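Local coordinates for protein fructose-bisphosphate aldolase (Plasmodium falciparum, PDB 4TR9) that belongs to the class I fructose-bisphosphate aldolase family, enzymes built on a parallel alpha/beta (TIM) barrel, and is modelled here as a four-chain assembly, at residues I198-P203 and M240-Y245; K215-V220 and R262-T267. All blocks are in the same frame, centred on the assembly; numbering follows the deposited sequence. Where two conformers were deposited one is given.

Contact 1: residues I198-P203 and M240-Y245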
ATOM      1  N   ILE A 198      11.501  18.823  -1.641  1.00 34.65           N
ATOM      2  CA  ILE A 198      11.694  18.505  -3.047  1.00 38.25           C
ATOM      3  C   ILE A 198      12.557  19.580  -3.697  1.00 42.10           C
ATOM      4  O   ILE A 198      12.170  20.748  -3.749  1.00 49.27           O
ATOM      5  CB  ILE A 198      10.356  18.394  -3.794  1.00 41.63           C
ATOM      6  CG1 ILE A 198       9.499  17.279  -3.193  1.00 34.23           C
ATOM      7  CG2 ILE A 198      10.595  18.141  -5.269  1.00 40.45           C
ATOM      8  CD1 ILE A 198       8.169  17.097  -3.881  1.00 38.58           C
ATOM      9  N   LEU A 199      13.728  19.181  -4.184  1.00 36.06           N
ATOM     10  CA  LEU A 199      14.667  20.118  -4.794  1.00 43.21           C
ATOM     11  C   LEU A 199      14.089  20.768  -6.048  1.00 45.63           C
ATOM     12  O   LEU A 199      13.407  20.116  -6.839  1.00 50.64           O
ATOM     13  CB  LEU A 199      15.978  19.410  -5.136  1.00 48.89           C
ATOM     14  CG  LEU A 199      16.763  18.837  -3.957  1.00 50.63           C
ATOM     15  CD1 LEU A 199      18.077  18.235  -4.429  1.00 58.06           C
ATOM     16  CD2 LEU A 199      17.005  19.910  -2.908  1.00 52.40           C
ATOM     17  N   ALA A 200      14.367  22.056  -6.223  1.00 46.54           N
ATOM     18  CA  ALA A 200      13.903  22.786  -7.396  1.00 51.54           C
ATOM     19  C   ALA A 200      14.918  22.688  -8.532  1.00 55.55           C
ATOM     20  O   ALA A 200      14.786  23.360  -9.555  1.00 56.87           O
ATOM     21  CB  ALA A 200      13.635  24.241  -7.045  1.00 47.43           C
ATOM     22  N   ASP A 201      15.929  21.846  -8.344  1.00 51.47           N
ATOM     23  CA  ASP A 201      16.954  21.633  -9.359  1.00 55.47           C
ATOM     24  C   ASP A 201      16.373  20.928 -10.580  1.00 56.92           C
ATOM     25  O   ASP A 201      15.729  19.886 -10.460  1.00 52.00           O
ATOM     26  CB  ASP A 201      18.117  20.821  -8.784  1.00 58.11           C
ATOM     27  CG  ASP A 201      18.777  21.506  -7.601  1.00 65.36           C
ATOM     28  OD1 ASP A 201      18.868  22.751  -7.606  1.00 69.05           O
ATOM     29  OD2 ASP A 201      19.205  20.797  -6.665  1.00 64.10           O
ATOM     30  N   GLY A 202      16.605  21.503 -11.756  1.00 50.76           N
ATOM     31  CA  GLY A 202      16.091  20.945 -12.993  1.00 59.87           C
ATOM     32  C   GLY A 202      15.366  21.981 -13.828  1.00 64.25           C
ATOM     33  O   GLY A 202      15.170  23.112 -13.385  1.00 61.98           O
ATOM     34  N   PRO A 203      14.967  21.601 -15.050  1.00 61.98           N
ATOM     35  CA  PRO A 203      14.256  22.484 -15.975  1.00 64.18           C
ATOM     36  C   PRO A 203      12.747  22.242 -16.000  1.00 57.48           C
ATOM     37  O   PRO A 203      12.060  22.773 -16.872  1.00 61.77           O
ATOM     38  CB  PRO A 203      14.880  22.130 -17.326  1.00 70.71           C
ATOM     39  CG  PRO A 203      15.394  20.696 -17.159  1.00 78.98           C
ATOM     40  CD  PRO A 203      15.305  20.322 -15.695  1.00 73.42           C
ATOM     41  N   MET A 240       8.196  25.445  -1.524  1.00 44.54           N
ATOM     42  CA  MET A 240       7.180  26.168  -2.274  1.00 44.67           C
ATOM     43  C   MET A 240       7.056  25.572  -3.671  1.00 45.18           C
ATOM     44  O   MET A 240       8.058  25.213  -4.290  1.00 48.21           O
ATOM     45  CB  MET A 240       7.516  27.657  -2.359  1.00 41.47           C
ATOM     46  CG  MET A 240       7.506  28.377  -1.022  1.00 38.78           C
ATOM     47  SD  MET A 240       7.905  30.127  -1.196  1.00 48.93           S
ATOM     48  CE  MET A 240       7.765  30.678   0.502  1.00 48.71           C
ATOM     49  N   VAL A 241       5.827  25.455  -4.161  1.00 37.19           N
ATOM     50  CA  VAL A 241       5.603  24.931  -5.500  1.00 38.92           C
ATOM     51  C   VAL A 241       6.067  25.948  -6.536  1.00 44.79           C
ATOM     52  O   VAL A 241       5.347  26.891  -6.868  1.00 52.60           O
ATOM     53  CB  VAL A 241       4.126  24.580  -5.740  1.00 35.95           C
ATOM     54  CG1 VAL A 241       3.929  24.071  -7.157  1.00 40.06           C
ATOM     55  CG2 VAL A 241       3.664  23.539  -4.732  1.00 34.53           C
ATOM     56  N   THR A 242       7.286  25.757  -7.028  1.00 40.03           N
ATOM     57  CA  THR A 242       7.873  26.667  -8.003  1.00 46.23           C
ATOM     58  C   THR A 242       8.383  25.909  -9.220  1.00 49.61           C
ATOM     59  O   THR A 242       8.515  24.686  -9.192  1.00 49.75           O
ATOM     60  CB  THR A 242       9.040  27.472  -7.398  1.00 51.75           C
ATOM     61  OG1 THR A 242      10.108  26.582  -7.053  1.00 57.64           O
ATOM     62  CG2 THR A 242       8.590  28.224  -6.155  1.00 48.33           C
ATOM     63  N   ALA A 243       8.674  26.642 -10.288  1.00 38.76           N
ATOM     64  CA  ALA A 243       9.282  26.049 -11.469  1.00 45.43           C
ATOM     65  C   ALA A 243      10.734  25.698 -11.176  1.00 46.04           C
ATOM     66  O   ALA A 243      11.291  26.124 -10.163  1.00 44.93           O
ATOM     67  CB  ALA A 243       9.187  26.994 -12.655  1.00 48.33           C
ATOM     68  N   GLY A 244      11.344  24.917 -12.060  1.00 51.60           N
ATOM     69  CA  GLY A 244      12.732  24.530 -11.897  1.00 53.81           C
ATOM     70  C   GLY A 244      13.674  25.711 -12.027  1.00 56.22           C
ATOM     71  O   GLY A 244      13.315  26.741 -12.600  1.00 59.23           O
ATOM     72  N   TYR A 245      14.883  25.562 -11.494  1.00 55.92           N
ATOM     73  CA  TYR A 245      15.886  26.618 -11.563  1.00 62.98           C
ATOM     74  C   TYR A 245      16.347  26.851 -12.998  1.00 70.59           C
ATOM     75  O   TYR A 245      16.692  27.970 -13.374  1.00 77.91           O
ATOM     76  CB  TYR A 245      17.086  26.278 -10.676  1.00 58.82           C
ATOM     77  CG  TYR A 245      16.805  26.381  -9.192  1.00 61.17           C
ATOM     78  CD1 TYR A 245      15.814  27.224  -8.709  1.00 59.15           C
ATOM     79  CD2 TYR A 245      17.535  25.635  -8.274  1.00 60.73           C
ATOM     80  CE1 TYR A 245      15.555  27.322  -7.353  1.00 57.77           C
ATOM     81  CE2 TYR A 245      17.284  25.725  -6.917  1.00 54.30           C
ATOM     82  CZ  TYR A 245      16.294  26.569  -6.462  1.00 59.94           C
ATOM     83  OH  TYR A 245      16.041  26.661  -5.112  1.00 58.86           O
TER

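Contact 2: residues K215-V220 and R262-T267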
ATOM      1  N   LYS A 215       1.790  14.470  -4.965  1.00 41.43           N
ATOM      2  CA  LYS A 215       1.951  13.023  -4.864  1.00 41.56           C
ATOM      3  C   LYS A 215       2.781  12.642  -3.642  1.00 32.89           C
ATOM      4  O   LYS A 215       2.457  11.688  -2.933  1.00 37.85           O
ATOM      5  CB  LYS A 215       2.601  12.467  -6.133  1.00 44.71           C
ATOM      6  CG  LYS A 215       2.794  10.959  -6.126  1.00 48.75           C
ATOM      7  CD  LYS A 215       3.561  10.499  -7.354  1.00 54.63           C
ATOM      8  CE  LYS A 215       3.732   8.988  -7.370  1.00 65.99           C
ATOM      9  NZ  LYS A 215       2.425   8.278  -7.453  1.00 72.99           N
ATOM     10  N   VAL A 216       3.851  13.392  -3.402  1.00 37.86           N
ATOM     11  CA  VAL A 216       4.730  13.131  -2.268  1.00 35.52           C
ATOM     12  C   VAL A 216       4.016  13.383  -0.943  1.00 34.76           C
ATOM     13  O   VAL A 216       4.051  12.541  -0.045  1.00 32.94           O
ATOM     14  CB  VAL A 216       6.006  13.995  -2.332  1.00 39.64           C
ATOM     15  CG1 VAL A 216       6.812  13.854  -1.050  1.00 37.21           C
ATOM     16  CG2 VAL A 216       6.847  13.608  -3.538  1.00 38.48           C
ATOM     17  N   LEU A 217       3.361  14.537  -0.831  1.00 37.65           N
ATOM     18  CA  LEU A 217       2.651  14.902   0.392  1.00 31.79           C
ATOM     19  C   LEU A 217       1.545  13.905   0.730  1.00 34.46           C
ATOM     20  O   LEU A 217       1.275  13.644   1.902  1.00 33.52           O
ATOM     21  CB  LEU A 217       2.067  16.311   0.274  1.00 36.00           C
ATOM     22  CG  LEU A 217       3.078  17.460   0.338  1.00 37.78           C
ATOM     23  CD1 LEU A 217       2.366  18.804   0.348  1.00 32.87           C
ATOM     24  CD2 LEU A 217       3.983  17.316   1.553  1.00 29.91           C
ATOM     25  N   SER A 218       0.909  13.350  -0.297  1.00 34.21           N
ATOM     26  CA  SER A 218      -0.130  12.349  -0.099  0.59 35.40           C
ATOM     27  C   SER A 218       0.441  11.097   0.557  1.00 36.68           C
ATOM     28  O   SER A 218      -0.188  10.496   1.428  1.00 38.39           O
ATOM     29  CB  SER A 218      -0.793  11.990  -1.431  0.59 39.67           C
ATOM     30  OG  SER A 218      -1.750  10.960  -1.263  0.59 37.44           O
ATOM     31  N   CYS A 219       1.639  10.711   0.133  1.00 32.68           N
ATOM     32  CA  CYS A 219       2.303   9.533   0.676  1.00 39.26           C
ATOM     33  C   CYS A 219       2.905   9.820   2.048  1.00 39.00           C
ATOM     34  O   CYS A 219       2.949   8.943   2.912  1.00 34.44           O
ATOM     35  CB  CYS A 219       3.388   9.041  -0.284  1.00 34.17           C
ATOM     36  SG  CYS A 219       4.189   7.504   0.222  1.00 86.43           S
ATOM     37  N   VAL A 220       3.367  11.052   2.243  1.00 35.29           N
ATOM     38  CA  VAL A 220       3.951  11.457   3.517  1.00 36.91           C
ATOM     39  C   VAL A 220       2.915  11.397   4.633  1.00 32.39           C
ATOM     40  O   VAL A 220       3.136  10.757   5.660  1.00 36.18           O
ATOM     41  CB  VAL A 220       4.546  12.879   3.444  1.00 33.00           C
ATOM     42  CG1 VAL A 220       4.817  13.418   4.841  1.00 35.33           C
ATOM     43  CG2 VAL A 220       5.820  12.880   2.614  1.00 30.79           C
ATOM     44  N   ARG A 262      -2.959  25.609  -3.695  1.00 29.44           N
ATOM     45  CA  ARG A 262      -3.750  24.523  -4.264  1.00 32.84           C
ATOM     46  C   ARG A 262      -3.185  23.161  -3.871  1.00 32.65           C
ATOM     47  O   ARG A 262      -3.932  22.237  -3.554  1.00 36.65           O
ATOM     48  CB  ARG A 262      -3.811  24.637  -5.788  1.00 33.09           C
ATOM     49  CG  ARG A 262      -4.759  23.640  -6.439  1.00 41.18           C
ATOM     50  CD  ARG A 262      -4.651  23.669  -7.952  1.00 42.95           C
ATOM     51  NE  ARG A 262      -3.446  22.996  -8.425  1.00 51.59           N
ATOM     52  CZ  ARG A 262      -3.137  22.833  -9.706  1.00 55.65           C
ATOM     53  NH1 ARG A 262      -2.020  22.206 -10.048  1.00 50.25           N
ATOM     54  NH2 ARG A 262      -3.946  23.298 -10.648  1.00 60.96           N
ATOM     55  N   THR A 263      -1.860  23.047  -3.889  1.00 40.84           N
ATOM     56  CA  THR A 263      -1.192  21.796  -3.548  1.00 34.32           C
ATOM     57  C   THR A 263      -1.419  21.423  -2.085  1.00 35.60           C
ATOM     58  O   THR A 263      -1.650  20.258  -1.760  1.00 33.80           O
ATOM     59  CB  THR A 263       0.323  21.877  -3.819  1.00 35.82           C
ATOM     60  OG1 THR A 263       0.546  22.271  -5.179  1.00 39.81           O
ATOM     61  CG2 THR A 263       0.986  20.530  -3.568  1.00 39.77           C
ATOM     62  N   LEU A 264      -1.359  22.421  -1.209  1.00 39.95           N
ATOM     63  CA  LEU A 264      -1.532  22.193   0.221  1.00 33.98           C
ATOM     64  C   LEU A 264      -2.979  21.863   0.572  1.00 32.89           C
ATOM     65  O   LEU A 264      -3.240  20.977   1.387  1.00 32.61           O
ATOM     66  CB  LEU A 264      -1.069  23.415   1.016  1.00 34.81           C
ATOM     67  CG  LEU A 264       0.427  23.729   0.955  1.00 35.65           C
ATOM     68  CD1 LEU A 264       0.751  24.960   1.787  1.00 37.19           C
ATOM     69  CD2 LEU A 264       1.246  22.532   1.416  1.00 37.25           C
ATOM     70  N   ARG A 265      -3.916  22.575  -0.046  1.00 32.09           N
ATOM     71  CA  ARG A 265      -5.335  22.360   0.219  1.00 37.49           C
ATOM     72  C   ARG A 265      -5.787  20.973  -0.227  1.00 37.24           C
ATOM     73  O   ARG A 265      -6.726  20.410   0.333  1.00 39.02           O
ATOM     74  CB  ARG A 265      -6.179  23.432  -0.471  1.00 37.19           C
ATOM     75  CG  ARG A 265      -6.055  24.814   0.150  1.00 33.27           C
ATOM     76  CD  ARG A 265      -6.966  25.815  -0.539  1.00 41.97           C
ATOM     77  NE  ARG A 265      -8.369  25.419  -0.465  1.00 46.08           N
ATOM     78  CZ  ARG A 265      -9.178  25.723   0.545  1.00 45.33           C
ATOM     79  NH1 ARG A 265     -10.441  25.321   0.529  1.00 48.95           N
ATOM     80  NH2 ARG A 265      -8.724  26.428   1.573  1.00 37.48           N
ATOM     81  N   ARG A 266      -5.110  20.424  -1.229  1.00 32.73           N
ATOM     82  CA  ARG A 266      -5.462  19.111  -1.758  1.00 37.86           C
ATOM     83  C   ARG A 266      -4.875  17.964  -0.938  1.00 37.09           C
ATOM     84  O   ARG A 266      -5.296  16.817  -1.084  1.00 37.13           O
ATOM     85  CB  ARG A 266      -4.997  18.978  -3.211  1.00 41.55           C
ATOM     86  CG  ARG A 266      -5.827  19.752  -4.223  1.00 42.01           C
ATOM     87  CD  ARG A 266      -5.254  19.583  -5.623  1.00 46.01           C
ATOM     88  NE  ARG A 266      -6.053  20.258  -6.642  1.00 50.16           N
ATOM     89  CZ  ARG A 266      -5.731  20.307  -7.930  1.00 55.87           C
ATOM     90  NH1 ARG A 266      -6.516  20.942  -8.789  1.00 57.39           N
ATOM     91  NH2 ARG A 266      -4.621  19.722  -8.360  1.00 54.54           N
ATOM     92  N   THR A 267      -3.907  18.266  -0.078  1.00 37.84           N
ATOM     93  CA  THR A 267      -3.153  17.209   0.591  1.00 40.67           C
ATOM     94  C   THR A 267      -3.088  17.324   2.115  1.00 38.40           C
ATOM     95  O   THR A 267      -3.041  16.309   2.810  1.00 36.95           O
ATOM     96  CB  THR A 267      -1.706  17.152   0.056  1.00 40.02           C
ATOM     97  OG1 THR A 267      -1.090  18.437   0.202  1.00 43.30           O
ATOM     98  CG2 THR A 267      -1.691  16.756  -1.413  1.00 41.89           C
TER

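Contact 1: residues I198-P203 and M240-Y245
A200 and Y245 meet twice, once through the backbone and once through their side chains. The amide N of Y245 gives a hydrogen bond to O of A200 (2.9 Å). The methyl CB of A200 then sits over one face of the Y245 ring as a CH-pi contact, 3.8 Å from the centroid and displaced toward the rim; alanine is small enough for this approach. Beside them G244 CA makes CA-H...O contacts with G202 O (3.2 Å) and A200 O; glycine fits because a CB would point toward the other loop and collide with G202 O. At G202 the backbone angles alone call for glycine, since a CB would press on the preceding carbonyl O.

D201 lies on the exposed side and shares little surface. Its CG stands anti to the carbonyl carbon (chi1 -60°), and OD1 reaches the Y245 ring edge, 3.2 Å from CD2, the planes 59° apart.

These are neighbouring beta-alpha loops at the C-terminal end of the barrel strands, the D201 side chain about 7 Å from bound 38D. Segment 198-203 leaves strand 191-198 toward helix 206-226; 240-245 lies between strand 235-236 and helix 253-267. E246 OE1 accepts a hydrogen bond from G202 N; I198 and V241 are buried against helix 206-226.

Contact 2: residues K215-V220 and R262-T267
Helices 206-226 and 253-267 run side by side in the same direction here, the axes of the short segments 215-220 and 262-267 crossing at -30° with a closest approach of 9.6 Å. The backbones come nearest at S218 and T267, whose CA atoms are 5.8 Å apart, and no hydrogen bond passes between the segments. L217 does most of the bridging. Its CG lies anti to the carbonyl carbon (chi1 -73°), which carries CD1 to L264 CD2 at 4.0 Å and to T267 OG1 at 3.5 Å. A branched, wholly apolar leucine suits this buried seam, because it can touch a second leucine and a threonine at once.

Such near-parallel neighbours are what the TIM barrel produces: each helix follows a strand of the parallel sheet, and adjacent helices pack on its outer side. L217 also touches P196 of strand 191-198, while L264 leans on W302.

T267 crosses L217 at about a right angle, its CB 3.9 Å from L217 CB. Its hydroxyl OG1 donates to T263 O at 2.7 Å, so threonine can place a polar group in this buried seam and pair it with the carbonyl four residues earlier. T263 OG1 is likewise bonded to L259 O. At the subunit interface R266 NE forms a salt bridge with OE2 of E232 of a second subunit.

The two contacts join the same successive pieces of the barrel: each first segment belongs to the strand-loop-helix unit ending in helix 206-226, each second to the one ending in helix 253-267. Contact 1 joins the loops before these helices at the surface, where glycines, a backbone hydrogen bond and an aromatic face do the work. Contact 2 joins the helices themselves and is largely buried, so aliphatic branches meet while hydroxyls pair with carbonyls four residues back in the chain. Their centres are 16 Å apart, yet they touch: V241 CG2 lies 3.4 Å from T263 OG1, and I198 CD1 packs on V216 CG2 at 3.7 Å.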